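Local atomic coordinates of TetR family transcriptional regulator (Rhodococcus erythropolis, PDB entry 4ZA6), a protein that probably binds DNA as a TetR-family repressor and regulates qsdA, a gene of quorum-sensing signal (N-acylhomoserine lactone) degradation. Residues S68-S71 with E76-L79; L109-G114 with H157-L162; A20-D25 with A30-V35. One frame throughout, in Å; residues are numbered along the deposited sequence.

From the N terminus, contact 3 comes first. It links the loop after helix 4-19 to the far end of helix 26-33, in the N-terminal helices that in TetR regulators form the DNA-binding domain. Helix 47-69 then runs on to contact 1, which closes the short turn into helix 74-90. Contact 2 is the long-range one: it brings the end of helix 103-111 to the end of helix 143-158, enclosing helix 115-133 and most of helix 143-158. The three follow in series, and none nests in or crosses another. Contacts 1 and 3 lie on opposite sides of the chain's centre, about 37 Å apart between centres. Contact 2 lies nearer that centre.

Contact 1: S68-S71 with E76-L79; sequences SQAS and EYIL
The apolar part of this contact is Ala70 against the ring of Tyr77. Ala70 CB lies 3.6 Å from Tyr77 CE1, approaching the ring obliquely. Tyr77 CG stands anti to the backbone N (chi1 169°), which carries the ring across to 68-71.

The polar part centres on the carbonyl of Ser71. Ser71 O sits at the edge of the Tyr77 ring, near its plane. It also takes a CA-H...O contact from Tyr77 CA at 3.4 Å, with an angle of 144° at the hydrogen. A water donates to Ser71 O at 2.7 Å and, more weakly, to Glu76 O. It thus bridges the two backbones on the surface. The phenol end is held from outside the pair of segments, since Tyr77 OH is hydrogen-bonded to Met67 O. The hydroxyl thus reaches back to the last turn of helix 47-69.

The contact closes the short loop that joins helix 47-69 to helix 74-90. Ala70 leaves the helical path after helix 47-69, and Ser71 N bonds to Asp80 OD2 in the next helix. Tyr77 also touches Gln131 of helix 115-133, while Leu79 packs on helix 170-181.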
loop_
_atom_site.group_PDB
_atom_site.type_symbol
_atom_site.label_atom_id
_atom_site.label_comp_id
_atom_site.label_asym_id
_atom_site.label_seq_id
_atom_site.Cartn_x
_atom_site.Cartn_y
_atom_site.Cartn_z
ATOM N N SER A 68 9.277 -8.852 -8.348
ATOM C CA SER A 68 10.130 -9.233 -9.479
ATOM C C SER A 68 11.621 -9.039 -9.141
ATOM O O SER A 68 12.461 -9.746 -9.690
ATOM C CB SER A 68 9.740 -8.453 -10.739
ATOM O OG SER A 68 9.999 -7.063 -10.615
ATOM N N GLN A 69 11.940 -8.100 -8.218
ATOM C CA GLN A 69 13.326 -7.785 -7.833
ATOM C C GLN A 69 13.838 -8.522 -6.590
ATOM O O GLN A 69 15.053 -8.646 -6.415
ATOM C CB GLN A 69 13.527 -6.262 -7.721
ATOM C CG GLN A 69 13.482 -5.576 -9.101
ATOM C CD GLN A 69 13.576 -4.070 -9.110
ATOM O OE1 GLN A 69 13.911 -3.456 -10.132
ATOM N NE2 GLN A 69 13.221 -3.430 -8.011
ATOM N N ALA A 70 12.933 -9.047 -5.756
ATOM C CA ALA A 70 13.329 -9.778 -4.540
ATOM C C ALA A 70 14.071 -11.083 -4.812
ATOM O O ALA A 70 13.786 -11.763 -5.796
ATOM C CB ALA A 70 12.128 -10.033 -3.649
ATOM N N SER A 71 15.003 -11.428 -3.907
ATOM C CA SER A 71 15.866 -12.598 -3.964
ATOM C C SER A 71 15.345 -13.733 -3.099
ATOM O O SER A 71 14.664 -13.500 -2.099
ATOM C CB SER A 71 17.269 -12.241 -3.462
ATOM O OG SER A 71 17.803 -11.026 -3.957
ATOM N N GLU A 76 12.580 -15.949 3.450
ATOM C CA GLU A 76 13.631 -14.989 3.102
ATOM C C GLU A 76 13.214 -14.091 1.923
ATOM O O GLU A 76 13.532 -12.895 1.923
ATOM C CB GLU A 76 15.002 -15.674 2.888
ATOM C CG GLU A 76 14.965 -17.092 2.359
ATOM C CD GLU A 76 14.969 -18.234 3.352
ATOM O OE1 GLU A 76 16.061 -18.602 3.840
ATOM O OE2 GLU A 76 13.882 -18.802 3.597
ATOM N N TYR A 77 12.446 -14.654 0.963
ATOM C CA TYR A 77 11.915 -13.915 -0.199
ATOM C C TYR A 77 10.831 -12.965 0.265
ATOM O O TYR A 77 10.812 -11.816 -0.179
ATOM C CB TYR A 77 11.379 -14.881 -1.277
ATOM C CG TYR A 77 10.589 -14.232 -2.394
ATOM C CD1 TYR A 77 11.228 -13.683 -3.500
ATOM C CD2 TYR A 77 9.197 -14.199 -2.360
ATOM C CE1 TYR A 77 10.503 -13.098 -4.536
ATOM C CE2 TYR A 77 8.462 -13.622 -3.393
ATOM C CZ TYR A 77 9.120 -13.063 -4.474
ATOM O OH TYR A 77 8.403 -12.491 -5.495
ATOM N N ILE A 78 9.909 -13.444 1.139
ATOM C CA ILE A 78 8.809 -12.637 1.665
ATOM C C ILE A 78 9.385 -11.466 2.442
ATOM O O ILE A 78 8.944 -10.337 2.258
ATOM C CB ILE A 78 7.830 -13.491 2.515
ATOM C CG1 ILE A 78 7.138 -14.576 1.643
ATOM C CG2 ILE A 78 6.796 -12.598 3.214
ATOM C CD1 ILE A 78 6.727 -15.854 2.411
ATOM N N LEU A 79 10.431 -11.728 3.258
ATOM C CA LEU A 79 11.105 -10.680 4.003
ATOM C C LEU A 79 11.732 -9.655 3.067
ATOM O O LEU A 79 11.600 -8.455 3.305
ATOM C CB LEU A 79 12.129 -11.241 4.999
ATOM C CG LEU A 79 11.550 -11.796 6.306
ATOM C CD1 LEU A 79 12.645 -12.540 7.109
ATOM C CD2 LEU A 79 11.020 -10.692 7.199
HETATM O O HOH W 1 16.155 -13.093 0.119
#

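Contact 2: L109-G114 with H157-L162; sequences LAMMPG and HLYAPL
The nearest CA atoms of the two segments, those of Met111 and Tyr159, are 8.7 Å apart, each at the end of a helix, so side chains must span the gap. Met111 does most of this. Its CE methyl lies 3.6 Å from Tyr159 CB, and SD is 4.0 Å from the same CB. The chain is bent at chi3 (-78°), which turns the methyl onto the root of the tyrosine. The sulfur is 5.4 Å from the centroid of the Tyr159 ring and well off its normal, an oblique Met-aromatic contact rather than a sulfur over the face. Further out along the ring, Ala110 CB meets Tyr159 CE2 at 4.0 Å. Methionine and alanine thus touch different parts of one side chain, the first at its base and the second towards its hydroxyl end.

In the all-helical C-terminal domain of this TetR-family protein, the contact joins helix 103-111 to helix 143-158. The ends of both helices are close by: Met112 and Tyr159 are the first residues to leave helical geometry. Beyond Tyr159 the chain turns into a short 3-10 segment, where Leu162 N bonds to Tyr159 O at 3.0 Å.

With an alanine at Met111, the sulfur and methyl beside Tyr159 CB would be gone, which would probably open a gap between the two helix ends. The ring has other supports. Leu158 CG lies 3.9 Å above its plane, over the centre, and Phe106 meets it edge-to-face. Leu162 also packs on Phe106 and Ile107. A bound 2-methyl-2,4-pentanediol, probably from the crystallisation liquor, lies about 4 Å from the tyrosine side chain.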
loop_
_atom_site.group_PDB
_atom_site.type_symbol
_atom_site.label_atom_id
_atom_site.label_comp_id
_atom_site.label_asym_id
_atom_site.label_seq_id
_atom_site.Cartn_x
_atom_site.Cartn_y
_atom_site.Cartn_z
ATOM N N LEU A 109 -6.920 6.402 5.353
ATOM C CA LEU A 109 -6.803 5.597 4.123
ATOM C C LEU A 109 -5.827 4.403 4.220
ATOM O O LEU A 109 -6.075 3.347 3.636
ATOM C CB LEU A 109 -6.396 6.514 2.951
ATOM C CG LEU A 109 -7.384 7.610 2.568
ATOM C CD1 LEU A 109 -6.838 8.435 1.429
ATOM C CD2 LEU A 109 -8.730 7.037 2.182
ATOM N N ALA A 110 -4.731 4.580 4.967
ATOM C CA ALA A 110 -3.676 3.575 5.105
ATOM C C ALA A 110 -3.809 2.592 6.255
ATOM O O ALA A 110 -3.352 1.464 6.126
ATOM C CB ALA A 110 -2.325 4.263 5.197
ATOM N N MET A 111 -4.302 3.041 7.415
ATOM C CA MET A 111 -4.289 2.199 8.625
ATOM C C MET A 111 -5.619 1.758 9.183
ATOM O O MET A 111 -5.674 1.105 10.217
ATOM C CB MET A 111 -3.376 2.815 9.681
ATOM C CG MET A 111 -1.915 2.622 9.327
ATOM S SD MET A 111 -0.844 3.640 10.311
ATOM C CE MET A 111 -1.038 5.279 9.485
ATOM N N MET A 112 -6.681 2.087 8.477
ATOM C CA MET A 112 -8.033 1.667 8.768
ATOM C C MET A 112 -8.374 0.715 7.623
ATOM O O MET A 112 -7.903 0.983 6.504
ATOM C CB MET A 112 -8.979 2.884 8.710
ATOM C CG MET A 112 -10.379 2.581 9.145
ATOM S SD MET A 112 -11.491 3.970 9.016
ATOM C CE MET A 112 -11.912 3.938 7.219
ATOM N N PRO A 113 -9.217 -0.339 7.799
ATOM C CA PRO A 113 -9.591 -1.154 6.633
ATOM C C PRO A 113 -10.132 -0.274 5.501
ATOM O O PRO A 113 -10.775 0.739 5.752
ATOM C CB PRO A 113 -10.661 -2.086 7.196
ATOM C CG PRO A 113 -10.243 -2.280 8.620
ATOM C CD PRO A 113 -9.838 -0.877 9.027
ATOM N N GLY A 114 -9.706 -0.570 4.285
ATOM C CA GLY A 114 -10.071 0.208 3.106
ATOM C C GLY A 114 -9.249 -0.247 1.923
ATOM O O GLY A 114 -8.667 -1.333 1.965
ATOM N N HIS A 157 3.964 0.544 11.816
ATOM C CA HIS A 157 5.407 0.727 11.980
ATOM C C HIS A 157 5.948 1.495 10.808
ATOM O O HIS A 157 6.736 2.430 11.008
ATOM C CB HIS A 157 6.136 -0.613 12.176
ATOM C CG HIS A 157 5.849 -1.227 13.504
ATOM N ND1 HIS A 157 6.362 -0.697 14.663
ATOM C CD2 HIS A 157 5.055 -2.273 13.819
ATOM C CE1 HIS A 157 5.893 -1.447 15.641
ATOM N NE2 HIS A 157 5.123 -2.418 15.182
ATOM N N LEU A 158 5.532 1.126 9.578
ATOM C CA LEU A 158 5.959 1.875 8.393
ATOM C C LEU A 158 5.624 3.355 8.539
ATOM O O LEU A 158 6.458 4.216 8.238
ATOM C CB LEU A 158 5.314 1.290 7.133
ATOM C CG LEU A 158 5.579 2.007 5.811
ATOM C CD1 LEU A 158 7.086 2.222 5.556
ATOM C CD2 LEU A 158 4.908 1.278 4.667
ATOM N N TYR A 159 4.416 3.653 9.024
ATOM C CA TYR A 159 3.931 5.020 9.166
ATOM C C TYR A 159 4.033 5.578 10.577
ATOM O O TYR A 159 3.326 6.539 10.873
ATOM C CB TYR A 159 2.481 5.122 8.622
ATOM C CG TYR A 159 2.331 4.617 7.205
ATOM C CD1 TYR A 159 2.951 5.268 6.143
ATOM C CD2 TYR A 159 1.583 3.477 6.926
ATOM C CE1 TYR A 159 2.859 4.779 4.845
ATOM C CE2 TYR A 159 1.490 2.974 5.629
ATOM C CZ TYR A 159 2.110 3.643 4.591
ATOM O OH TYR A 159 2.015 3.161 3.311
ATOM N N ALA A 160 4.937 5.020 11.429
ATOM C CA ALA A 160 5.176 5.443 12.818
ATOM C C ALA A 160 5.374 6.967 13.005
ATOM O O ALA A 160 4.825 7.477 13.980
ATOM C CB ALA A 160 6.330 4.670 13.428
ATOM N N PRO A 161 6.041 7.741 12.087
ATOM C CA PRO A 161 6.132 9.197 12.297
ATOM C C PRO A 161 4.793 9.933 12.304
ATOM O O PRO A 161 4.678 10.945 12.990
ATOM C CB PRO A 161 7.044 9.672 11.174
ATOM C CG PRO A 161 7.758 8.457 10.705
ATOM C CD PRO A 161 6.772 7.358 10.859
ATOM N N LEU A 162 3.762 9.397 11.620
ATOM C CA LEU A 162 2.419 9.985 11.615
ATOM C C LEU A 162 1.661 9.722 12.900
ATOM O O LEU A 162 0.659 10.375 13.175
ATOM C CB LEU A 162 1.611 9.469 10.419
ATOM C CG LEU A 162 2.169 9.867 9.054
ATOM C CD1 LEU A 162 1.450 9.151 7.957
ATOM C CD2 LEU A 162 2.153 11.408 8.870
#

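Contact 3: A20-D25 with A30-V35; sequences AEEPLD and AERLGV
A surface salt bridge between Glu22 and Arg32 ties the loop after helix 4-19 to helix 26-33, within the N-terminal helices that form the DNA-binding domain in TetR-family repressors. Helices 26-33 and 37-44 are consistent with the helix-turn-helix of that domain. Both flanking helices end in a Schellman motif, with Glu21 and Gly34 taking positive phi. Between them, Leu24 is the centre of an inverse gamma turn. Asp25 then caps helix 26-33, its OD1 accepting from Leu28 N and more weakly from Ser27 N.

Across the contact, Glu22 and Arg32 meet by their charged ends alone. The arginine is extended from CG to NE. The glutamate, extended beyond CG (chi2 172°), carries its carboxylate away from the loop backbone to the end of the arginine. The carboxylate and guanidinium planes stand 82° apart, almost perpendicular. This rules out the flat, two-pronged pairing of the two groups. One oxygen and one nitrogen do the work, and the carboxylate oxygen comes to the guanidinium obliquely.

Arg32 also touches Met17 of helix 4-19. On the buried side of the loop, Leu24 packs against Leu50 and Leu51 of helix 47-69. The bridge includes one weak hydrogen bond: Arg32 NH2 donates to Glu22 OE1 over 3.1 Å, bent to 134° at the hydrogen.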
loop_
_atom_site.group_PDB
_atom_site.type_symbol
_atom_site.label_atom_id
_atom_site.label_comp_id
_atom_site.label_asym_id
_atom_site.label_seq_id
_atom_site.Cartn_x
_atom_site.Cartn_y
_atom_site.Cartn_z
ATOM N N ALA A 20 2.255 14.723 -9.213
ATOM C CA ALA A 20 2.724 16.098 -9.399
ATOM C C ALA A 20 2.757 16.893 -8.076
ATOM O O ALA A 20 3.152 18.055 -8.069
ATOM C CB ALA A 20 1.868 16.810 -10.443
ATOM N N GLU A 21 2.394 16.234 -6.962
ATOM C CA GLU A 21 2.334 16.753 -5.591
ATOM C C GLU A 21 1.300 17.853 -5.428
ATOM O O GLU A 21 1.473 18.788 -4.649
ATOM C CB GLU A 21 3.715 17.148 -5.041
ATOM C CG GLU A 21 4.763 16.059 -5.145
ATOM C CD GLU A 21 6.124 16.408 -4.578
ATOM O OE1 GLU A 21 6.242 17.422 -3.850
ATOM O OE2 GLU A 21 7.081 15.655 -4.866
ATOM N N GLU A 22 0.212 17.728 -6.163
ATOM C CA GLU A 22 -0.882 18.682 -6.123
ATOM C C GLU A 22 -1.974 18.052 -5.283
ATOM O O GLU A 22 -2.222 16.853 -5.441
ATOM C CB GLU A 22 -1.430 18.934 -7.541
ATOM C CG GLU A 22 -0.421 19.517 -8.516
ATOM C CD GLU A 22 -0.849 19.615 -9.968
ATOM O OE1 GLU A 22 -2.070 19.581 -10.251
ATOM O OE2 GLU A 22 0.050 19.774 -10.825
ATOM N N PRO A 23 -2.663 18.808 -4.400
ATOM C CA PRO A 23 -3.771 18.203 -3.648
ATOM C C PRO A 23 -4.896 17.766 -4.590
ATOM O O PRO A 23 -5.025 18.311 -5.686
ATOM C CB PRO A 23 -4.213 19.328 -2.705
ATOM C CG PRO A 23 -3.800 20.596 -3.395
ATOM C CD PRO A 23 -2.513 20.247 -4.089
ATOM N N LEU A 24 -5.691 16.768 -4.185
ATOM C CA LEU A 24 -6.779 16.245 -5.020
ATOM C C LEU A 24 -8.031 17.125 -4.985
ATOM O O LEU A 24 -9.012 16.800 -4.313
ATOM C CB LEU A 24 -7.116 14.797 -4.641
ATOM C CG LEU A 24 -7.492 13.876 -5.780
ATOM C CD1 LEU A 24 -6.239 13.438 -6.534
ATOM C CD2 LEU A 24 -8.198 12.637 -5.247
ATOM N N ASP A 25 -8.014 18.205 -5.762
ATOM C CA ASP A 25 -9.108 19.162 -5.861
ATOM C C ASP A 25 -10.141 18.612 -6.828
ATOM O O ASP A 25 -9.875 18.543 -8.025
ATOM C CB ASP A 25 -8.560 20.513 -6.355
ATOM C CG ASP A 25 -9.526 21.678 -6.261
ATOM O OD1 ASP A 25 -10.680 21.534 -6.717
ATOM O OD2 ASP A 25 -9.112 22.751 -5.776
ATOM N N ALA A 30 -12.786 17.586 -11.981
ATOM C CA ALA A 30 -13.991 17.622 -12.821
ATOM C C ALA A 30 -13.778 18.506 -14.062
ATOM O O ALA A 30 -14.190 18.134 -15.170
ATOM C CB ALA A 30 -15.165 18.129 -11.999
ATOM N N GLU A 31 -13.100 19.665 -13.888
ATOM C CA GLU A 31 -12.812 20.584 -14.998
ATOM C C GLU A 31 -11.855 19.923 -15.996
ATOM O O GLU A 31 -12.111 19.976 -17.185
ATOM C CB GLU A 31 -12.245 21.928 -14.467
ATOM C CG GLU A 31 -11.906 22.960 -15.538
ATOM C CD GLU A 31 -11.950 24.392 -15.042
ATOM O OE1 GLU A 31 -10.896 24.934 -14.634
ATOM O OE2 GLU A 31 -13.056 24.978 -15.068
ATOM N N ARG A 32 -10.779 19.264 -15.510
ATOM C CA ARG A 32 -9.819 18.549 -16.383
ATOM C C ARG A 32 -10.488 17.430 -17.196
ATOM O O ARG A 32 -10.148 17.221 -18.362
ATOM C CB ARG A 32 -8.647 17.977 -15.572
ATOM C CG ARG A 32 -7.585 19.004 -15.230
ATOM C CD ARG A 32 -6.482 18.367 -14.435
ATOM N NE ARG A 32 -5.515 19.355 -13.966
ATOM C CZ ARG A 32 -4.381 19.054 -13.346
ATOM N NH1 ARG A 32 -4.043 17.790 -13.142
ATOM N NH2 ARG A 32 -3.561 20.017 -12.951
ATOM N N LEU A 33 -11.452 16.735 -16.583
ATOM C CA LEU A 33 -12.206 15.665 -17.237
ATOM C C LEU A 33 -13.296 16.159 -18.181
ATOM O O LEU A 33 -13.789 15.392 -19.018
ATOM C CB LEU A 33 -12.818 14.741 -16.185
ATOM C CG LEU A 33 -11.859 13.792 -15.471
ATOM C CD1 LEU A 33 -12.536 13.160 -14.292
ATOM C CD2 LEU A 33 -11.357 12.694 -16.407
ATOM N N GLY A 34 -13.676 17.421 -18.028
ATOM C CA GLY A 34 -14.754 18.022 -18.790
ATOM C C GLY A 34 -16.100 17.519 -18.303
ATOM O O GLY A 34 -17.033 17.368 -19.099
ATOM N N VAL A 35 -16.207 17.250 -16.990
ATOM C CA VAL A 35 -17.463 16.770 -16.391
ATOM C C VAL A 35 -17.925 17.664 -15.229
ATOM O O VAL A 35 -17.122 18.368 -14.636
ATOM C CB VAL A 35 -17.443 15.273 -15.970
ATOM C CG1 VAL A 35 -17.170 14.365 -17.158
ATOM C CG2 VAL A 35 -16.441 15.014 -14.838
#